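Local coordinates for protein acyl-coenzyme A oxidase 1 (Yarrowia lipolytica, PDB 5Y9D) that catalyses the FAD-dependent oxidation of 2,3-saturated acyl-CoA to (2E)-enoyl-CoA, passing electrons to oxygen to give hydrogen peroxide in peroxisomal fatty acid beta-oxidation, at residues N49-G54 and Y367-K372; R310-M315 and G419-T424; A375-K380 and I574-A579. All blocks are in the same frame, centred on the assembly; numbering follows the deposited sequence.

How the interactions relate
All three contacts join helices in the alpha-helical body of the oxidase. Helix 355-391 carries one half of interaction 1 and one half of interaction 3, whose centres are about 9 Å apart; Tyr369 of the first packs on Phe577 of the second. Interaction 2 lies about 16 Å and 13 Å from them, centre to centre, and joins helices 306-334 and 400-437, which precede and follow helix 355-391 in the chain. Interaction 1 closes before interaction 3 opens, whereas the segments of interaction 2 alternate with those of both. The N-terminal region and the later helix 558-581 are thus fastened to a bundle that, at interaction 2, borders the probable catalytic base.

Interaction 1 (N49-G54 and Y367-K372); sequences NFLNGG and YCYAMK
The methyls of Leu51 reach Tyr369, and its carbonyl oxygen takes Lys372; together these make the tight, buried part of the contact. The leucine crosses the tyrosine at about a right angle, and its methyls meet the CD2-CE2 bond of the ring, CD2 obliquely: Leu51 CD2 is 3.8 Å from Tyr369 CD2, and Leu51 CD1 is 4.0 Å from Tyr369 CE2. Beside this patch, Lys372 leaves its helix with CG anti to the backbone N (chi1 -174°), then bends at chi2 and chi4, wrapping round the Leu51 carbonyl. Its NZ donates to Leu51 O at 2.7 Å, coming from above the carbonyl plane, 41° out of it. The acceptor lies in the last turn of helix 44-52, where the negative end of the helix dipole would probably strengthen the hold on an ammonium group. Toward solvent the contact thins out: partly exposed Asn52 has OD1 a loose 3.5 Å from Lys372 NZ, while its ND2 is bonded to Thr58 OG1. Around the packed side, Tyr369 lies against helix 589-606 and Phe577 of helix 558-581, and Lys372 touches Phe320 of helix 306-334, so helix 44-52 meets helix 355-391 where helices 306-334, 558-581 and 589-606 also pack against it.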
# COMPACT_ATOMS: atom_id res chain seq x y z
N ASN A 49 -19.54 -19.73 13.97
CA ASN A 49 -21.01 -19.61 13.86
C ASN A 49 -21.51 -18.22 14.17
O ASN A 49 -22.40 -17.71 13.51
CB ASN A 49 -21.68 -20.64 14.78
CG ASN A 49 -21.51 -22.04 14.25
OD1 ASN A 49 -21.17 -22.25 13.07
ND2 ASN A 49 -21.73 -23.03 15.12
N PHE A 50 -20.91 -17.58 15.15
CA PHE A 50 -21.21 -16.20 15.42
C PHE A 50 -20.87 -15.30 14.24
O PHE A 50 -21.62 -14.38 13.92
CB PHE A 50 -20.43 -15.75 16.64
CG PHE A 50 -20.44 -14.29 16.84
CD1 PHE A 50 -21.46 -13.70 17.55
CD2 PHE A 50 -19.42 -13.51 16.33
CE1 PHE A 50 -21.46 -12.33 17.75
CE2 PHE A 50 -19.43 -12.13 16.50
CZ PHE A 50 -20.45 -11.54 17.23
N LEU A 51 -19.73 -15.53 13.60
CA LEU A 51 -19.33 -14.74 12.43
C LEU A 51 -20.20 -15.01 11.22
O LEU A 51 -20.43 -14.11 10.45
CB LEU A 51 -17.88 -14.99 12.07
CG LEU A 51 -16.86 -14.37 13.00
CD1 LEU A 51 -15.49 -14.91 12.67
CD2 LEU A 51 -16.89 -12.85 12.86
N ASN A 52 -20.70 -16.21 11.04
CA ASN A 52 -21.49 -16.51 9.85
C ASN A 52 -23.00 -16.34 10.02
O ASN A 52 -23.72 -16.46 9.04
CB ASN A 52 -21.22 -17.95 9.40
CG ASN A 52 -19.83 -18.12 8.88
OD1 ASN A 52 -19.29 -17.21 8.30
ND2 ASN A 52 -19.22 -19.30 9.11
N GLY A 53 -23.47 -16.06 11.23
CA GLY A 53 -24.91 -15.95 11.49
C GLY A 53 -25.61 -17.29 11.66
O GLY A 53 -26.70 -17.46 11.16
N GLY A 54 -24.96 -18.23 12.34
CA GLY A 54 -25.54 -19.53 12.69
C GLY A 54 -24.84 -20.73 12.07
O GLY A 54 -24.16 -20.59 11.05
N TYR A 367 -10.96 -4.85 14.18
CA TYR A 367 -11.50 -4.13 13.00
C TYR A 367 -12.14 -5.17 12.11
O TYR A 367 -13.32 -5.09 11.78
CB TYR A 367 -10.38 -3.38 12.21
CG TYR A 367 -10.82 -2.27 11.28
CD1 TYR A 367 -12.15 -2.14 10.88
CD2 TYR A 367 -9.91 -1.36 10.78
CE1 TYR A 367 -12.55 -1.11 10.04
CE2 TYR A 367 -10.30 -0.32 9.94
CZ TYR A 367 -11.64 -0.23 9.57
OH TYR A 367 -12.08 0.76 8.72
N CYS A 368 -11.33 -6.15 11.73
CA CYS A 368 -11.77 -7.21 10.84
C CYS A 368 -13.06 -7.86 11.34
O CYS A 368 -14.03 -7.91 10.59
CB CYS A 368 -10.66 -8.25 10.68
SG CYS A 368 -11.22 -9.65 9.72
N TYR A 369 -13.10 -8.33 12.59
CA TYR A 369 -14.37 -8.94 13.13
C TYR A 369 -15.53 -7.98 12.90
O TYR A 369 -16.61 -8.41 12.52
CB TYR A 369 -14.30 -9.28 14.65
CG TYR A 369 -13.83 -10.68 15.01
CD1 TYR A 369 -12.55 -11.10 14.74
CD2 TYR A 369 -14.67 -11.58 15.62
CE1 TYR A 369 -12.12 -12.37 15.07
CE2 TYR A 369 -14.26 -12.87 15.94
CZ TYR A 369 -12.98 -13.25 15.69
OH TYR A 369 -12.54 -14.52 16.04
N ALA A 370 -15.30 -6.68 13.13
CA ALA A 370 -16.33 -5.64 12.95
C ALA A 370 -16.75 -5.50 11.50
O ALA A 370 -17.93 -5.29 11.17
CB ALA A 370 -15.85 -4.29 13.47
N MET A 371 -15.79 -5.60 10.59
CA MET A 371 -16.19 -5.53 9.20
C MET A 371 -17.31 -6.49 8.84
O MET A 371 -18.23 -6.10 8.13
CB MET A 371 -15.00 -5.72 8.29
CG MET A 371 -14.12 -4.50 8.24
SD MET A 371 -12.71 -5.05 7.31
CE MET A 371 -11.76 -3.54 7.17
N LYS A 372 -17.28 -7.71 9.39
CA LYS A 372 -18.34 -8.71 9.11
C LYS A 372 -19.71 -8.29 9.60
O LYS A 372 -20.71 -8.55 8.92
CB LYS A 372 -18.00 -10.08 9.73
CG LYS A 372 -18.96 -11.21 9.37
CD LYS A 372 -19.02 -11.44 7.86
CE LYS A 372 -20.15 -12.38 7.49
NZ LYS A 372 -19.83 -13.78 7.79

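Interaction 2 (R310-M315 and G419-T424)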
# COMPACT_ATOMS: atom_id res chain seq x y z
N ARG A 310 -25.07 -3.30 -5.70
CA ARG A 310 -24.86 -4.71 -5.33
C ARG A 310 -23.41 -4.96 -4.92
O ARG A 310 -23.15 -5.51 -3.85
CB ARG A 310 -25.23 -5.68 -6.46
CG ARG A 310 -25.15 -7.14 -6.07
CD ARG A 310 -25.69 -8.08 -7.13
NE ARG A 310 -24.87 -9.30 -7.20
CZ ARG A 310 -25.29 -10.56 -7.04
NH1 ARG A 310 -26.58 -10.86 -6.82
NH2 ARG A 310 -24.41 -11.55 -7.12
N GLY A 311 -22.47 -4.56 -5.77
CA GLY A 311 -21.08 -4.89 -5.58
C GLY A 311 -20.36 -4.03 -4.57
O GLY A 311 -19.28 -4.41 -4.11
N ARG A 312 -20.90 -2.85 -4.26
CA ARG A 312 -20.37 -2.03 -3.18
C ARG A 312 -20.66 -2.75 -1.88
O ARG A 312 -19.82 -2.78 -0.99
CB ARG A 312 -21.02 -0.66 -3.12
CG ARG A 312 -20.42 0.30 -4.09
CD ARG A 312 -21.02 1.69 -3.98
NE ARG A 312 -20.59 2.41 -5.18
CZ ARG A 312 -21.38 2.77 -6.17
NH1 ARG A 312 -22.68 2.57 -6.12
NH2 ARG A 312 -20.85 3.38 -7.22
N VAL A 313 -21.87 -3.30 -1.80
CA VAL A 313 -22.29 -4.17 -0.70
C VAL A 313 -21.44 -5.41 -0.64
O VAL A 313 -20.96 -5.80 0.43
CB VAL A 313 -23.77 -4.58 -0.84
CG1 VAL A 313 -24.10 -5.81 -0.01
CG2 VAL A 313 -24.67 -3.42 -0.46
N SER A 314 -21.23 -6.02 -1.80
CA SER A 314 -20.36 -7.19 -1.85
C SER A 314 -18.91 -6.83 -1.48
O SER A 314 -18.21 -7.66 -0.94
CB SER A 314 -20.42 -7.86 -3.22
OG SER A 314 -20.13 -9.24 -3.09
N MET A 315 -18.49 -5.59 -1.72
CA MET A 315 -17.14 -5.14 -1.28
C MET A 315 -16.91 -4.96 0.23
O MET A 315 -15.75 -4.92 0.69
CB MET A 315 -16.74 -3.88 -2.01
CG MET A 315 -16.28 -4.18 -3.42
SD MET A 315 -16.10 -2.70 -4.41
CE MET A 315 -16.67 -3.31 -5.98
N GLY A 419 -20.11 4.93 1.90
CA GLY A 419 -19.14 5.22 2.95
C GLY A 419 -18.61 3.95 3.55
O GLY A 419 -17.43 3.86 3.86
N MET A 420 -19.47 2.96 3.74
CA MET A 420 -19.00 1.70 4.27
C MET A 420 -18.06 0.95 3.29
O MET A 420 -17.07 0.36 3.71
CB MET A 420 -20.16 0.81 4.66
CG MET A 420 -19.68 -0.35 5.49
SD MET A 420 -20.05 -0.13 7.22
CE MET A 420 -21.76 -0.75 7.13
N LYS A 421 -18.36 1.00 2.00
CA LYS A 421 -17.43 0.50 0.97
C LYS A 421 -16.09 1.21 1.07
O LYS A 421 -15.05 0.58 1.20
CB LYS A 421 -18.04 0.68 -0.43
CG LYS A 421 -17.22 0.12 -1.58
CD LYS A 421 -16.13 1.06 -2.06
CE LYS A 421 -15.77 0.79 -3.52
NZ LYS A 421 -14.83 1.80 -4.09
N ALA A 422 -16.10 2.53 1.02
CA ALA A 422 -14.84 3.23 1.02
C ALA A 422 -13.99 2.87 2.23
O ALA A 422 -12.84 2.46 2.10
CB ALA A 422 -15.05 4.74 0.91
N PHE A 423 -14.54 3.00 3.42
CA PHE A 423 -13.71 2.83 4.61
C PHE A 423 -13.31 1.40 4.83
O PHE A 423 -12.13 1.14 5.19
CB PHE A 423 -14.35 3.45 5.84
CG PHE A 423 -14.50 4.93 5.71
CD1 PHE A 423 -13.38 5.73 5.70
CD2 PHE A 423 -15.74 5.51 5.52
CE1 PHE A 423 -13.49 7.10 5.55
CE2 PHE A 423 -15.86 6.89 5.36
CZ PHE A 423 -14.73 7.69 5.37
N THR A 424 -14.24 0.46 4.61
CA THR A 424 -13.84 -0.93 4.73
C THR A 424 -12.81 -1.37 3.73
O THR A 424 -11.93 -2.11 4.12
CB THR A 424 -14.99 -1.90 4.78
OG1 THR A 424 -15.75 -1.84 3.57
CG2 THR A 424 -15.83 -1.61 6.04
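Lys421 sets out toward Arg312 and Met315 with CG anti to its own nitrogen (chi1 -176°), then kinks at chi2 (-83°), which lays its methylenes alongside the Met315 side chain, across helix 306-334. This is helix-helix packing within the alpha-helical bundle that follows the beta domain in the acyl-CoA dehydrogenase and oxidase fold. The two segments run broadly the same way, their axes 8.6 Å apart and 40° from parallel. Met315 and Lys421 point in the same direction, and Met315 SD meets Lys421 CE at 3.6 Å. Arg312 crosses the lysine at a slant, with 4.1 Å between Arg312 CG and Lys421 CG, and its extended chain carries the guanidinium onward. The Arg312 carbonyl oxygen also leans on Lys421 CB, at 3.9 Å.

Both cationic ends are turned to the loop before helix 467-486. Lys421 NZ is bonded to the loop carbonyls of Gln460, Trp463 and Gly465 and to OD1 of Asn467, at the start of that helix, while Arg312 NE donates to the carbonyl of Glu464, probably the catalytic base. These bonds probably fix the backbone from which Glu464 presents its carboxylate, and the Met315 side chain comes within about 3 Å of the Glu464 side chain. The Arg312 side chain is about 8 Å from the bound FAD. One turn along from Met420, the Thr424 hydroxyl folds back on its own helix: OG1 donates to Met420 O at 2.6 Å, and Thr424 N reaches the same oxygen from the opposite face of its plane.

Interaction 3 (A375-K380 and I574-A579); sequences ADEAQK and ISSFYA
Glu377 and Ser576 mark the closest backbone approach of segments 375-380 and 574-579, and even there their CA atoms are 8.3 Å apart. Both segments are interior turns of long helices, 355-391 and 558-581, and a single polar contact runs between them, joining the C-alpha1 helices to the later helical region of the acyl-CoA oxidase fold. At such a spacing the side chains must span the gap, and little surface is buried, 75 Å² in all.

Glu377 makes most of the crossing. Its CG stands beside the backbone N, opposite the carbonyl carbon (chi1 -68°), and beyond CG the chain is extended, bringing the carboxylate to the serine hydroxyl. Ser576 OG lies 2.8 Å from Glu377 OE1 and 3.1 Å from Glu377 OE2, so both oxygens of the carboxylate stand close to it. That hydroxyl also hydrogen-bonds to the carbonyl of His572, a turn earlier in its own helix. Shortening Glu377 to an alanine removes the carboxylate and is likely to leave the Ser576 hydroxyl with the His572 carbonyl but without its mate on segment 375-380.

Nearby, Asp376 forms a salt bridge with Arg580, a second polar tie between the same two helices, and Phe577 packs on Ala370 and Met373. Ser576 itself rests on Met373, and its CB completes the approach to the carboxylate, 3.5 Å from Glu377 OE1.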
# COMPACT_ATOMS: atom_id res chain seq x y z
N ALA A 375 -20.69 -5.82 6.84
CA ALA A 375 -21.05 -6.61 5.65
C ALA A 375 -22.44 -7.27 5.76
O ALA A 375 -23.23 -7.21 4.83
CB ALA A 375 -19.98 -7.65 5.40
N ASP A 376 -22.77 -7.87 6.90
CA ASP A 376 -24.08 -8.54 7.04
C ASP A 376 -25.28 -7.59 7.03
O ASP A 376 -26.23 -7.86 6.34
CB ASP A 376 -24.13 -9.43 8.30
CG ASP A 376 -23.16 -10.62 8.22
OD1 ASP A 376 -22.86 -11.07 7.09
OD2 ASP A 376 -22.69 -11.09 9.28
N GLU A 377 -25.24 -6.49 7.77
CA GLU A 377 -26.34 -5.53 7.72
C GLU A 377 -26.60 -5.13 6.27
O GLU A 377 -27.68 -5.33 5.73
CB GLU A 377 -26.03 -4.27 8.52
CG GLU A 377 -25.95 -4.49 10.02
CD GLU A 377 -25.58 -3.23 10.77
OE1 GLU A 377 -24.62 -2.53 10.34
OE2 GLU A 377 -26.23 -2.96 11.81
N ALA A 378 -25.57 -4.61 5.64
CA ALA A 378 -25.66 -4.11 4.30
C ALA A 378 -26.26 -5.18 3.40
O ALA A 378 -27.18 -4.88 2.65
CB ALA A 378 -24.28 -3.66 3.82
N GLN A 379 -25.78 -6.42 3.52
CA GLN A 379 -26.25 -7.58 2.72
C GLN A 379 -27.74 -7.87 2.89
O GLN A 379 -28.46 -8.06 1.90
CB GLN A 379 -25.44 -8.84 3.07
CG GLN A 379 -25.62 -10.05 2.14
CD GLN A 379 -25.03 -11.35 2.74
OE1 GLN A 379 -23.89 -11.38 3.26
NE2 GLN A 379 -25.81 -12.43 2.67
N LYS A 380 -28.18 -7.92 4.15
CA LYS A 380 -29.59 -8.18 4.47
C LYS A 380 -30.48 -7.14 3.81
O LYS A 380 -31.56 -7.46 3.34
CB LYS A 380 -29.83 -8.18 6.00
CG LYS A 380 -31.04 -8.99 6.45
CD LYS A 380 -30.73 -10.50 6.47
CE LYS A 380 -31.98 -11.39 6.62
NZ LYS A 380 -31.76 -12.83 6.27
N ILE A 574 -18.67 0.08 15.06
CA ILE A 574 -18.54 -0.14 16.50
C ILE A 574 -19.91 -0.50 17.05
O ILE A 574 -20.06 -1.52 17.72
CB ILE A 574 -17.93 1.11 17.21
CG1 ILE A 574 -16.44 1.21 16.87
CG2 ILE A 574 -18.20 1.09 18.72
CD1 ILE A 574 -15.82 2.54 17.27
N SER A 575 -20.93 0.28 16.70
CA SER A 575 -22.29 -0.01 17.18
C SER A 575 -22.82 -1.33 16.69
O SER A 575 -23.48 -2.02 17.44
CB SER A 575 -23.29 1.07 16.75
OG SER A 575 -23.29 2.13 17.66
N SER A 576 -22.55 -1.67 15.43
CA SER A 576 -23.04 -2.93 14.88
C SER A 576 -22.38 -4.14 15.53
O SER A 576 -23.01 -5.17 15.71
CB SER A 576 -22.85 -2.99 13.37
OG SER A 576 -23.45 -1.86 12.76
N PHE A 577 -21.11 -4.02 15.89
CA PHE A 577 -20.40 -5.10 16.56
C PHE A 577 -21.00 -5.38 17.92
O PHE A 577 -21.26 -6.53 18.25
CB PHE A 577 -18.92 -4.74 16.73
CG PHE A 577 -18.01 -5.92 16.94
CD1 PHE A 577 -18.50 -7.23 17.07
CD2 PHE A 577 -16.65 -5.72 17.04
CE1 PHE A 577 -17.64 -8.28 17.27
CE2 PHE A 577 -15.79 -6.78 17.25
CZ PHE A 577 -16.29 -8.06 17.36
N TYR A 578 -21.26 -4.33 18.70
CA TYR A 578 -21.92 -4.51 20.02
C TYR A 578 -23.33 -5.08 19.93
O TYR A 578 -23.73 -5.86 20.77
CB TYR A 578 -21.99 -3.17 20.76
CG TYR A 578 -20.69 -2.78 21.37
CD1 TYR A 578 -20.05 -3.62 22.26
CD2 TYR A 578 -20.09 -1.55 21.09
CE1 TYR A 578 -18.85 -3.26 22.83
CE2 TYR A 578 -18.90 -1.19 21.68
CZ TYR A 578 -18.29 -2.06 22.55
OH TYR A 578 -17.10 -1.74 23.14
N ALA A 579 -24.07 -4.67 18.92
CA ALA A 579 -25.43 -5.15 18.72
C ALA A 579 -25.44 -6.65 18.47
O ALA A 579 -26.38 -7.32 18.87
CB ALA A 579 -26.09 -4.41 17.56